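PDB 4KH3: antigen 43 from Escherichia coli, which mediates bacterial self-association through the Velcro-like pairing of its autotransporter alpha domains, so causing cell clumping and probably supporting biofilm formation. Local coordinates for residues A[82-87]-A[101-106]; A[91-96]-A[108-113]; A[376-381]-A[394-399]; A[412-417]-A[431-436]. One frame throughout, in Å; residues are numbered along the deposited sequence.

In the fold
All four contacts join successive coils of one long right-handed beta-helix, and each contains at least two parallel strand bridges. Contacts 1 and 2 join the same pair of coils on adjoining faces near the N-terminal end and touch where Ile85 meets Gln91. Contacts 3 and 4 lie toward the C-terminal end, more than 60 Å between centres from the first pair; they are neighbours across strands 392-395 and 410-414. Every contact is part core, part surface. The interior of contact 2 mixes paired glutamines with leucine and valine, whereas contacts 3 and 4 turn mainly leucine and alanine inward. Outside, contact 1 carries a turn with charged side chains, contact 2 a malonate, contact 3 an arginine with waters, and contact 4 a threonine-glutamine pair.

Contact 1: A[82-87]-A[101-106]; sequences DTVIRD and TLDNRG
Two successive coils of the beta-helix meet here, with Val84 bridged to Thr101 and Ile85 to Leu102 in parallel strand fashion. The backbone bonds alternate: Thr101 N gives to Thr83 O at 2.8 Å, Ile85 N to Thr101 O at 2.9 Å, and Asp103 N to Ile85 O at 3.1 Å. That last carbonyl is also approached by CA-H groups of Leu102 and Gly106. Ile85 and Leu102 point inward side by side, and Ile85 CD1 rests on Leu102 CD2 at 3.6 Å. Leu102 CG lies anti to its carbonyl carbon (chi1 -51°), which leaves the CD2 branch against the isoleucine. On the Val84 and Thr101 face, Asp103 turns its OD1 to Asn122 of the next coil. Past the strands, residues 103 to 106 make a type I' turn, closed by Gly106 N on Asp103 O. Asp87 lies alongside Asn104, its OD1 3.5 Å from Asn104 CB and the carboxylate and amide planes only 10° apart. Arg105, bent at chi3, brings its guanidinium obliquely up to Asp87, and one water links its NH2 to Asp87 O. Parallel, in-register strands on successive coils, with Ile85 and Leu102 inward, fit the right-handed parallel beta-helix of this pectate-lyase-like family.

Contact 2: A[91-96]-A[108-113]; sequences QSLNGL and QWVHGG. With MLI (malonate ion), chain C.
Gln91 and Gln108 both hold CG anti to the backbone N (chi1 167° and 179°) and run on extended, which carries their amides inward side by side. Gln108 NE2 donates to Gln91 OE1 at 2.7 Å in a nearly straight bond (177° at the hydrogen); the acceptor lies in the amide plane of Gln108, while the donor is tilted out of the carbonyl plane of Gln91. Gln91 NE2 reaches Gln72 on one neighbouring coil and Gln108 OE1 is met by Gln127 on the other, making a file of glutamines along the interior of the beta-helix. Between the backbones, Trp109 N binds Gln91 O, Leu93 N binds Trp109 O, and His111 N binds Leu93 O at 2.8 Å. Leu93 CD2 lies alongside Val110 CG1 at 4.1 Å on the same inner side as the glutamines.

Outside, Ser92, Trp109 and His111 contact a malonate, probably from the crystallisation liquor. Its O8 takes bonds from Ser92 OG at 2.5 Å and from His111 NE2 at 2.8 Å, the latter made at the ring edge. Malonate C1 lies 3.5 Å above one face of the Trp109 indole, near the rim. Asn94 OD1 sits 3.1 Å from His111 CB, and two waters bridge Asn94 to Gly112. The bond to malonate needs a hydrogen on His111 NE2, and the anion may also favour the doubly protonated ring; the buried amides are satisfied largely by one another, with help from Thr119.

Contact 3: A[376-381]-A[394-399]; sequences TLNAGD and TARGGT
One face of the Arg396 guanidinium carries Asn378 OD1, which stands 3.2 Å above the plane and toward the rim. The two side chains run alongside each other in the same direction, with amide and guanidinium planes 32° apart. The nearest nitrogen, Arg396 NH2, is 3.3 Å from Asn378 OD1, but the angle is too poor for a hydrogen bond, so the oxygen rests on the flat cation without taking an N-H. The arginine chain gets there by bending at chi2 and chi3, and Thr376 CG2 comes obliquely to within 4.0 Å of Arg396 NH1. A water accepts from Ala379 N and, weakly, from Arg396 NH2. Asn378 ND2 turns the other way, weakly bonded to Asp342 on the preceding coil.

Below this surface patch, strands 374-377 and 392-395 are parallel strands on successive coils of the beta-helix. Leu377 N donates to Thr394 O at 2.6 Å, and Arg396 N to Leu377 O at 2.9 Å. Leu377 and Ala395 face the interior, their CB atoms 4.1 Å apart. With CG anti to its backbone N (chi1 178°), Leu377 sends CD2 to within 3.6 Å of Gly397 O.

The first chain then makes a type II turn from Asn378 to Asp381, with Gly380 at positive phi. Gly398 CA comes close against Asp381 O, and the same carbonyl receives Thr399 N at 2.8 Å. One further water links Gly380 N, weakly, with Gly398 N.

Contact 4: A[412-417]-A[431-436]; sequences LTLSGK and ALLQGG
Leu414, Leu412 and Gln434 carry this pairing of consecutive beta-helix coils, in which residues 412-414 and 431-434 run parallel, their axes 3° apart. Leu412 is held by both its backbone N and its backbone O: the N donates to Leu432 O at 2.7 Å, and the O receives Gln434 N at 3.0 Å. Its side chain lies inward beside Leu433, pointing the same way, with Leu412 CG 3.7 Å from Leu433 CD1. The same methyl is reached from across by Leu414, whose CD1 comes within 3.6 Å of Leu433 CD1. Leu414 has CG anti to its carbonyl carbon (chi1 -53°), which swings the isobutyl group over toward Leu433; its CB packs 3.4 Å from Gly435 O. Leu414 N gives an almost straight bond to Gln434 O at 2.8 Å.

Gln434 thus has both backbone polar atoms engaged, and it works outward as well. Its CG sits between the backbone N and the carbonyl carbon (chi1 63°), from where the extended chain runs alongside Thr413. There Gln434 NE2 donates to Thr413 OG1 at 2.9 Å, the hydroxyl oxygen lying tilted from the amide plane. Farther on, Gly435 and Gly436, both at positive phi, let the backbone pass close to Leu414 O.

The chemistry is therefore split by the sheet: leucine methyls close the inner side with no polar side-chain atom among them, and on the outer side an amide-hydroxyl bond ties the neighbouring coils where both residues are partly exposed.

Contact 1: A[82-87]-A[101-106]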
loop_
_atom_site.group_PDB
_atom_site.type_symbol
_atom_site.label_atom_id
_atom_site.label_comp_id
_atom_site.label_asym_id
_atom_site.label_seq_id
_atom_site.Cartn_x
_atom_site.Cartn_y
_atom_site.Cartn_z
ATOM N N ASP A 82 -34.463 17.187 4.610
ATOM C CA ASP A 82 -34.433 16.386 5.841
ATOM C C ASP A 82 -35.119 15.047 5.643
ATOM O O ASP A 82 -35.956 14.633 6.450
ATOM C CB ASP A 82 -35.078 17.114 7.029
ATOM C CG ASP A 82 -34.361 18.406 7.396
ATOM O OD1 ASP A 82 -33.183 18.584 6.999
ATOM O OD2 ASP A 82 -34.984 19.241 8.102
ATOM N N THR A 83 -34.784 14.380 4.551
ATOM C CA THR A 83 -35.366 13.081 4.266
ATOM C C THR A 83 -34.554 11.992 4.935
ATOM O O THR A 83 -33.327 11.949 4.803
ATOM C CB THR A 83 -35.412 12.816 2.767
ATOM O OG1 THR A 83 -35.829 14.013 2.092
ATOM C CG2 THR A 83 -36.374 11.667 2.448
ATOM N N VAL A 84 -35.246 11.134 5.680
ATOM C CA VAL A 84 -34.658 9.921 6.224
ATOM C C VAL A 84 -35.113 8.716 5.389
ATOM O O VAL A 84 -36.307 8.463 5.228
ATOM C CB VAL A 84 -35.062 9.718 7.692
ATOM C CG1 VAL A 84 -34.567 8.367 8.191
ATOM C CG2 VAL A 84 -34.494 10.838 8.537
ATOM N N ILE A 85 -34.150 7.985 4.852
ATOM C CA ILE A 85 -34.431 6.851 3.999
ATOM C C ILE A 85 -33.743 5.628 4.571
ATOM O O ILE A 85 -32.516 5.561 4.602
ATOM C CB ILE A 85 -33.906 7.087 2.574
ATOM C CG1 ILE A 85 -34.369 8.456 2.058
ATOM C CG2 ILE A 85 -34.321 5.922 1.664
ATOM C CD1 ILE A 85 -33.800 8.854 0.714
ATOM N N ARG A 86 -34.532 4.666 5.033
ATOM C CA ARG A 86 -33.976 3.477 5.671
ATOM C C ARG A 86 -34.512 2.170 5.103
ATOM O O ARG A 86 -35.459 2.151 4.304
ATOM C CB ARG A 86 -34.202 3.519 7.177
ATOM C CG ARG A 86 -35.645 3.734 7.617
ATOM C CD ARG A 86 -35.737 3.684 9.156
ATOM N NE ARG A 86 -36.961 4.262 9.728
ATOM C CZ ARG A 86 -38.143 3.640 9.794
ATOM N NH1 ARG A 86 -38.299 2.411 9.295
ATOM N NH2 ARG A 86 -39.187 4.253 10.349
ATOM N N ASP A 87 -33.850 1.090 5.494
ATOM C CA ASP A 87 -34.321 -0.277 5.283
ATOM C C ASP A 87 -34.620 -0.623 3.831
ATOM O O ASP A 87 -35.515 -1.425 3.546
ATOM C CB ASP A 87 -35.516 -0.568 6.185
ATOM C CG ASP A 87 -35.184 -0.387 7.652
ATOM O OD1 ASP A 87 -34.005 -0.570 8.021
ATOM O OD2 ASP A 87 -36.093 -0.049 8.439
ATOM N N THR A 101 -30.553 11.575 4.727
ATOM C CA THR A 101 -29.791 10.576 5.453
ATOM C C THR A 101 -30.177 9.181 4.968
ATOM O O THR A 101 -31.353 8.848 4.894
ATOM C CB THR A 101 -30.009 10.685 6.959
ATOM O OG1 THR A 101 -29.807 12.048 7.368
ATOM C CG2 THR A 101 -29.031 9.809 7.677
ATOM N N LEU A 102 -29.182 8.380 4.611
ATOM C CA LEU A 102 -29.424 7.007 4.206
ATOM C C LEU A 102 -28.876 6.083 5.281
ATOM O O LEU A 102 -27.684 6.125 5.598
ATOM C CB LEU A 102 -28.736 6.714 2.873
ATOM C CG LEU A 102 -28.978 7.671 1.701
ATOM C CD1 LEU A 102 -28.194 7.206 0.479
ATOM C CD2 LEU A 102 -30.446 7.789 1.371
ATOM N N ASP A 103 -29.751 5.279 5.875
ATOM C CA ASP A 103 -29.322 4.260 6.829
ATOM C C ASP A 103 -29.823 2.902 6.338
ATOM O O ASP A 103 -30.795 2.830 5.580
ATOM C CB ASP A 103 -29.853 4.538 8.244
ATOM C CG ASP A 103 -29.823 6.028 8.623
ATOM O OD1 ASP A 103 -28.743 6.580 8.940
ATOM O OD2 ASP A 103 -30.907 6.644 8.634
ATOM N N ASN A 104 -29.147 1.836 6.756
ATOM C CA ASN A 104 -29.589 0.467 6.494
ATOM C C ASN A 104 -30.109 0.170 5.099
ATOM O O ASN A 104 -31.256 -0.276 4.937
ATOM C CB ASN A 104 -30.637 0.045 7.520
ATOM C CG ASN A 104 -30.058 -0.086 8.911
ATOM O OD1 ASN A 104 -28.864 -0.356 9.077
ATOM N ND2 ASN A 104 -30.901 0.098 9.919
ATOM N N ARG A 105 -29.258 0.427 4.110
ATOM C CA ARG A 105 -29.536 0.117 2.706
ATOM C C ARG A 105 -30.536 1.066 2.055
ATOM O O ARG A 105 -31.027 0.795 0.968
ATOM C CB ARG A 105 -29.976 -1.343 2.535
ATOM C CG ARG A 105 -29.082 -2.337 3.265
ATOM C CD ARG A 105 -29.749 -3.686 3.414
ATOM N NE ARG A 105 -30.918 -3.627 4.293
ATOM C CZ ARG A 105 -32.175 -3.611 3.856
ATOM N NH1 ARG A 105 -32.431 -3.649 2.546
ATOM N NH2 ARG A 105 -33.178 -3.551 4.726
ATOM N N GLY A 106 -30.840 2.171 2.729
ATOM C CA GLY A 106 -31.608 3.244 2.126
ATOM C C GLY A 106 -30.870 3.744 0.898
ATOM O O GLY A 106 -29.644 3.814 0.889
HETATM O O HOH W 1 -32.178 13.746 7.334
HETATM O O HOH W 2 -35.745 -4.281 3.590
#

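Contact 2: A[91-96]-A[108-113]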
loop_
_atom_site.group_PDB
_atom_site.type_symbol
_atom_site.label_atom_id
_atom_site.label_comp_id
_atom_site.label_asym_id
_atom_site.label_seq_id
_atom_site.Cartn_x
_atom_site.Cartn_y
_atom_site.Cartn_z
ATOM N N GLN A 91 -35.215 7.109 -2.683
ATOM C CA GLN A 91 -35.671 8.364 -3.265
ATOM C C GLN A 91 -35.109 8.490 -4.674
ATOM O O GLN A 91 -33.895 8.335 -4.879
ATOM C CB GLN A 91 -35.243 9.554 -2.406
ATOM C CG GLN A 91 -35.399 10.916 -3.067
ATOM C CD GLN A 91 -34.492 11.963 -2.435
ATOM O OE1 GLN A 91 -33.325 12.098 -2.813
ATOM N NE2 GLN A 91 -35.017 12.698 -1.456
ATOM N N SER A 92 -35.998 8.739 -5.640
ATOM C CA SER A 92 -35.613 8.955 -7.036
ATOM C C SER A 92 -35.521 10.448 -7.288
ATOM O O SER A 92 -36.531 11.165 -7.222
ATOM C CB SER A 92 -36.639 8.343 -8.002
ATOM O OG SER A 92 -36.647 6.928 -7.919
ATOM N N LEU A 93 -34.321 10.919 -7.598
ATOM C CA LEU A 93 -34.060 12.351 -7.540
ATOM C C LEU A 93 -33.824 12.965 -8.909
ATOM O O LEU A 93 -32.782 12.735 -9.553
ATOM C CB LEU A 93 -32.885 12.627 -6.597
ATOM C CG LEU A 93 -32.499 14.080 -6.333
ATOM C CD1 LEU A 93 -33.636 14.859 -5.680
ATOM C CD2 LEU A 93 -31.232 14.122 -5.469
ATOM N N ASN A 94 -34.810 13.736 -9.365
ATOM C CA ASN A 94 -34.649 14.535 -10.576
ATOM C C ASN A 94 -34.618 16.011 -10.218
ATOM O O ASN A 94 -34.259 16.849 -11.037
ATOM C CB ASN A 94 -35.740 14.225 -11.596
ATOM C CG ASN A 94 -35.780 12.758 -11.973
ATOM O OD1 ASN A 94 -34.998 12.307 -12.804
ATOM N ND2 ASN A 94 -36.688 12.000 -11.355
ATOM N N GLY A 95 -34.986 16.311 -8.975
ATOM C CA GLY A 95 -34.960 17.670 -8.471
ATOM C C GLY A 95 -33.817 17.911 -7.502
ATOM O O GLY A 95 -32.678 17.502 -7.743
ATOM N N LEU A 96 -34.129 18.586 -6.405
ATOM C CA LEU A 96 -33.147 18.935 -5.400
ATOM C C LEU A 96 -33.477 18.230 -4.102
ATOM O O LEU A 96 -34.623 18.257 -3.650
ATOM C CB LEU A 96 -33.164 20.444 -5.150
ATOM C CG LEU A 96 -32.301 20.974 -4.005
ATOM C CD1 LEU A 96 -30.794 20.771 -4.303
ATOM C CD2 LEU A 96 -32.608 22.449 -3.741
ATOM N N GLN A 108 -30.573 6.444 -2.626
ATOM C CA GLN A 108 -30.870 7.682 -3.309
ATOM C C GLN A 108 -30.281 7.585 -4.698
ATOM O O GLN A 108 -29.066 7.435 -4.842
ATOM C CB GLN A 108 -30.247 8.863 -2.570
ATOM C CG GLN A 108 -30.483 10.218 -3.226
ATOM C CD GLN A 108 -29.929 11.349 -2.382
ATOM O OE1 GLN A 108 -28.751 11.358 -2.036
ATOM N NE2 GLN A 108 -30.788 12.291 -2.016
ATOM N N TRP A 109 -31.143 7.643 -5.712
ATOM C CA TRP A 109 -30.695 7.652 -7.093
ATOM C C TRP A 109 -30.782 9.062 -7.625
ATOM O O TRP A 109 -31.876 9.617 -7.767
ATOM C CB TRP A 109 -31.541 6.720 -7.966
ATOM C CG TRP A 109 -31.667 5.336 -7.416
ATOM C CD1 TRP A 109 -30.791 4.306 -7.582
ATOM C CD2 TRP A 109 -32.738 4.828 -6.605
ATOM N NE1 TRP A 109 -31.249 3.185 -6.923
ATOM C CE2 TRP A 109 -32.433 3.481 -6.319
ATOM C CE3 TRP A 109 -33.917 5.379 -6.112
ATOM C CZ2 TRP A 109 -33.280 2.680 -5.554
ATOM C CZ3 TRP A 109 -34.752 4.580 -5.346
ATOM C CH2 TRP A 109 -34.429 3.244 -5.076
ATOM N N VAL A 110 -29.623 9.643 -7.915
ATOM C CA VAL A 110 -29.552 10.998 -8.442
ATOM C C VAL A 110 -29.519 10.944 -9.959
ATOM O O VAL A 110 -28.485 10.606 -10.547
ATOM C CB VAL A 110 -28.283 11.721 -7.964
ATOM C CG1 VAL A 110 -28.369 13.202 -8.300
ATOM C CG2 VAL A 110 -28.084 11.509 -6.474
ATOM N N HIS A 111 -30.644 11.278 -10.587
ATOM C CA HIS A 111 -30.752 11.221 -12.042
ATOM C C HIS A 111 -30.197 12.475 -12.707
ATOM O O HIS A 111 -29.845 13.446 -12.022
ATOM C CB HIS A 111 -32.213 10.966 -12.454
ATOM C CG HIS A 111 -32.748 9.658 -11.956
ATOM N ND1 HIS A 111 -32.413 8.448 -12.526
ATOM C CD2 HIS A 111 -33.545 9.363 -10.899
ATOM C CE1 HIS A 111 -33.000 7.469 -11.858
ATOM N NE2 HIS A 111 -33.687 7.998 -10.867
ATOM N N GLY A 112 -30.108 12.445 -14.034
ATOM C CA GLY A 112 -29.722 13.608 -14.818
ATOM C C GLY A 112 -30.474 14.867 -14.417
ATOM O O GLY A 112 -31.706 14.882 -14.397
ATOM N N GLY A 113 -29.733 15.917 -14.074
ATOM C CA GLY A 113 -30.340 17.164 -13.640
ATOM C C GLY A 113 -30.670 17.244 -12.165
ATOM O O GLY A 113 -30.898 18.326 -11.628
HETATM C C1 MLI C . -35.233 3.614 -8.924
HETATM C C2 MLI C . -36.614 3.403 -9.438
HETATM C C3 MLI C . -34.485 4.734 -9.555
HETATM O O6 MLI C . -36.886 3.671 -10.642
HETATM O O7 MLI C . -37.502 2.961 -8.665
HETATM O O8 MLI C . -34.905 5.910 -9.413
HETATM O O9 MLI C . -33.455 4.500 -10.234
HETATM O O HOH W 3 -33.699 16.316 -14.003
HETATM O O HOH W 4 -33.450 12.764 -15.469
#

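Contact 3: A[376-381]-A[394-399]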
loop_
_atom_site.group_PDB
_atom_site.type_symbol
_atom_site.label_atom_id
_atom_site.label_comp_id
_atom_site.label_asym_id
_atom_site.label_seq_id
_atom_site.Cartn_x
_atom_site.Cartn_y
_atom_site.Cartn_z
ATOM N N THR A 376 21.949 -12.567 -1.818
ATOM C CA THR A 376 21.950 -13.972 -2.185
ATOM C C THR A 376 23.157 -14.236 -3.078
ATOM O O THR A 376 23.332 -13.592 -4.107
ATOM C CB THR A 376 20.647 -14.376 -2.887
ATOM O OG1 THR A 376 19.533 -13.948 -2.102
ATOM C CG2 THR A 376 20.573 -15.887 -3.077
ATOM N N LEU A 377 24.013 -15.154 -2.653
ATOM C CA LEU A 377 25.188 -15.507 -3.436
ATOM C C LEU A 377 24.869 -16.726 -4.274
ATOM O O LEU A 377 24.640 -17.812 -3.737
ATOM C CB LEU A 377 26.359 -15.815 -2.519
ATOM C CG LEU A 377 27.630 -16.240 -3.235
ATOM C CD1 LEU A 377 28.150 -15.084 -4.061
ATOM C CD2 LEU A 377 28.669 -16.709 -2.227
ATOM N N ASN A 378 24.844 -16.545 -5.590
ATOM C CA ASN A 378 24.559 -17.647 -6.509
ATOM C C ASN A 378 25.733 -18.613 -6.693
ATOM O O ASN A 378 26.888 -18.261 -6.440
ATOM C CB ASN A 378 24.100 -17.109 -7.867
ATOM C CG ASN A 378 22.841 -16.273 -7.763
ATOM O OD1 ASN A 378 21.971 -16.541 -6.933
ATOM N ND2 ASN A 378 22.740 -15.249 -8.601
ATOM N N ALA A 379 25.416 -19.837 -7.114
ATOM C CA ALA A 379 26.433 -20.829 -7.455
ATOM C C ALA A 379 27.453 -20.243 -8.425
ATOM O O ALA A 379 27.091 -19.551 -9.377
ATOM C CB ALA A 379 25.781 -22.073 -8.053
ATOM N N GLY A 380 28.730 -20.497 -8.164
ATOM C CA GLY A 380 29.785 -20.057 -9.056
ATOM C C GLY A 380 30.281 -18.652 -8.784
ATOM O O GLY A 380 31.279 -18.213 -9.363
ATOM N N ASP A 381 29.601 -17.936 -7.896
ATOM C CA ASP A 381 29.995 -16.556 -7.612
ATOM C C ASP A 381 30.875 -16.379 -6.362
ATOM O O ASP A 381 31.130 -17.322 -5.619
ATOM C CB ASP A 381 28.767 -15.645 -7.589
ATOM C CG ASP A 381 28.104 -15.536 -8.953
ATOM O OD1 ASP A 381 28.827 -15.654 -9.964
ATOM O OD2 ASP A 381 26.873 -15.342 -9.022
ATOM N N THR A 394 22.438 -15.262 2.142
ATOM C CA THR A 394 22.097 -16.603 1.697
ATOM C C THR A 394 23.051 -16.993 0.576
ATOM O O THR A 394 23.345 -16.190 -0.312
ATOM C CB THR A 394 20.652 -16.674 1.181
ATOM O OG1 THR A 394 19.760 -16.203 2.198
ATOM C CG2 THR A 394 20.276 -18.107 0.801
ATOM N N ALA A 395 23.556 -18.217 0.629
ATOM C CA ALA A 395 24.459 -18.704 -0.400
ATOM C C ALA A 395 23.962 -20.039 -0.947
ATOM O O ALA A 395 23.773 -20.991 -0.197
ATOM C CB ALA A 395 25.870 -18.828 0.146
ATOM N N ARG A 396 23.745 -20.097 -2.256
ATOM C CA ARG A 396 23.306 -21.323 -2.905
ATOM C C ARG A 396 24.522 -22.104 -3.390
ATOM O O ARG A 396 24.409 -23.212 -3.916
ATOM C CB ARG A 396 22.358 -20.998 -4.062
ATOM C CG ARG A 396 21.217 -20.069 -3.659
ATOM C CD ARG A 396 19.952 -20.354 -4.446
ATOM N NE ARG A 396 20.122 -20.059 -5.865
ATOM C CZ ARG A 396 19.549 -19.035 -6.489
ATOM N NH1 ARG A 396 18.750 -18.209 -5.821
ATOM N NH2 ARG A 396 19.766 -18.843 -7.785
ATOM N N GLY A 397 25.691 -21.505 -3.191
ATOM C CA GLY A 397 26.962 -22.127 -3.505
ATOM C C GLY A 397 28.024 -21.051 -3.412
ATOM O O GLY A 397 27.972 -20.203 -2.521
ATOM N N GLY A 398 28.982 -21.070 -4.330
ATOM C CA GLY A 398 29.933 -19.979 -4.432
ATOM C C GLY A 398 31.014 -19.934 -3.371
ATOM O O GLY A 398 31.260 -20.917 -2.666
ATOM N N THR A 399 31.664 -18.776 -3.259
ATOM C CA THR A 399 32.834 -18.633 -2.404
ATOM C C THR A 399 32.775 -17.365 -1.584
ATOM O O THR A 399 32.462 -16.296 -2.108
ATOM C CB THR A 399 34.138 -18.583 -3.240
ATOM O OG1 THR A 399 34.296 -19.801 -3.978
ATOM C CG2 THR A 399 35.356 -18.358 -2.342
HETATM O O HOH W 5 22.664 -20.514 -8.036
HETATM O O HOH W 6 29.441 -23.174 -6.358
HETATM O O HOH W 7 32.332 -20.002 -6.650
#

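Contact 4: A[412-417]-A[431-436]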
loop_
_atom_site.group_PDB
_atom_site.type_symbol
_atom_site.label_atom_id
_atom_site.label_comp_id
_atom_site.label_asym_id
_atom_site.label_seq_id
_atom_site.Cartn_x
_atom_site.Cartn_y
_atom_site.Cartn_z
ATOM N N LEU A 412 23.683 -16.372 8.277
ATOM C CA LEU A 412 24.303 -16.831 7.052
ATOM C C LEU A 412 23.722 -18.196 6.771
ATOM O O LEU A 412 24.014 -19.158 7.477
ATOM C CB LEU A 412 25.816 -16.913 7.217
ATOM C CG LEU A 412 26.584 -17.688 6.148
ATOM C CD1 LEU A 412 26.272 -17.156 4.762
ATOM C CD2 LEU A 412 28.067 -17.597 6.435
ATOM N N THR A 413 22.865 -18.258 5.757
ATOM C CA THR A 413 22.145 -19.473 5.407
ATOM C C THR A 413 22.756 -20.080 4.145
ATOM O O THR A 413 22.877 -19.409 3.124
ATOM C CB THR A 413 20.642 -19.173 5.167
ATOM O OG1 THR A 413 20.056 -18.668 6.370
ATOM C CG2 THR A 413 19.887 -20.424 4.750
ATOM N N LEU A 414 23.146 -21.348 4.224
ATOM C CA LEU A 414 23.725 -22.055 3.088
ATOM C C LEU A 414 22.752 -23.104 2.566
ATOM O O LEU A 414 22.174 -23.868 3.348
ATOM C CB LEU A 414 25.024 -22.740 3.504
ATOM C CG LEU A 414 26.035 -21.827 4.184
ATOM C CD1 LEU A 414 27.281 -22.608 4.569
ATOM C CD2 LEU A 414 26.379 -20.669 3.276
ATOM N N SER A 415 22.566 -23.144 1.249
ATOM C CA SER A 415 21.658 -24.124 0.656
ATOM C C SER A 415 22.395 -25.029 -0.329
ATOM O O SER A 415 21.801 -25.916 -0.946
ATOM C CB SER A 415 20.418 -23.455 0.024
ATOM O OG SER A 415 20.746 -22.615 -1.076
ATOM N N GLY A 416 23.701 -24.811 -0.453
ATOM C CA GLY A 416 24.537 -25.679 -1.265
ATOM C C GLY A 416 25.924 -25.830 -0.675
ATOM O O GLY A 416 26.112 -25.681 0.530
ATOM N N LYS A 417 26.899 -26.133 -1.526
ATOM C CA LYS A 417 28.283 -26.207 -1.095
ATOM C C LYS A 417 28.955 -24.863 -1.303
ATOM O O LYS A 417 29.125 -24.402 -2.435
ATOM C CB LYS A 417 29.040 -27.300 -1.855
ATOM C CG LYS A 417 28.321 -28.648 -1.914
ATOM C CD LYS A 417 29.163 -29.684 -2.663
ATOM C CE LYS A 417 28.307 -30.801 -3.258
ATOM N NZ LYS A 417 27.616 -31.617 -2.221
ATOM N N ALA A 431 25.571 -14.701 16.070
ATOM C CA ALA A 431 25.546 -15.012 14.652
ATOM C C ALA A 431 25.014 -16.423 14.438
ATOM O O ALA A 431 25.164 -17.282 15.302
ATOM C CB ALA A 431 26.935 -14.854 14.043
ATOM N N LEU A 432 24.377 -16.656 13.296
ATOM C CA LEU A 432 23.881 -17.986 12.960
ATOM C C LEU A 432 24.399 -18.392 11.593
ATOM O O LEU A 432 24.205 -17.679 10.615
ATOM C CB LEU A 432 22.346 -18.026 12.961
ATOM C CG LEU A 432 21.712 -19.369 12.582
ATOM C CD1 LEU A 432 22.142 -20.439 13.559
ATOM C CD2 LEU A 432 20.175 -19.304 12.518
ATOM N N LEU A 433 25.076 -19.532 11.537
ATOM C CA LEU A 433 25.451 -20.144 10.275
ATOM C C LEU A 433 24.664 -21.425 10.212
ATOM O O LEU A 433 24.753 -22.249 11.119
ATOM C CB LEU A 433 26.943 -20.444 10.238
ATOM C CG LEU A 433 27.442 -21.452 9.204
ATOM C CD1 LEU A 433 27.229 -20.946 7.802
ATOM C CD2 LEU A 433 28.912 -21.738 9.434
ATOM N N GLN A 434 23.868 -21.591 9.166
ATOM C CA GLN A 434 22.961 -22.726 9.123
ATOM C C GLN A 434 22.810 -23.321 7.733
ATOM O O GLN A 434 22.885 -22.613 6.726
ATOM C CB GLN A 434 21.587 -22.322 9.646
ATOM C CG GLN A 434 20.915 -21.253 8.808
ATOM C CD GLN A 434 19.492 -20.983 9.235
ATOM O OE1 GLN A 434 18.886 -21.774 9.959
ATOM N NE2 GLN A 434 18.949 -19.854 8.791
ATOM N N GLY A 435 22.591 -24.631 7.699
ATOM C CA GLY A 435 22.286 -25.335 6.471
ATOM C C GLY A 435 23.502 -25.639 5.620
ATOM O O GLY A 435 24.618 -25.175 5.891
ATOM N N GLY A 436 23.269 -26.445 4.590
ATOM C CA GLY A 436 24.248 -26.695 3.552
ATOM C C GLY A 436 25.608 -27.149 4.024
ATOM O O GLY A 436 25.735 -27.987 4.918
#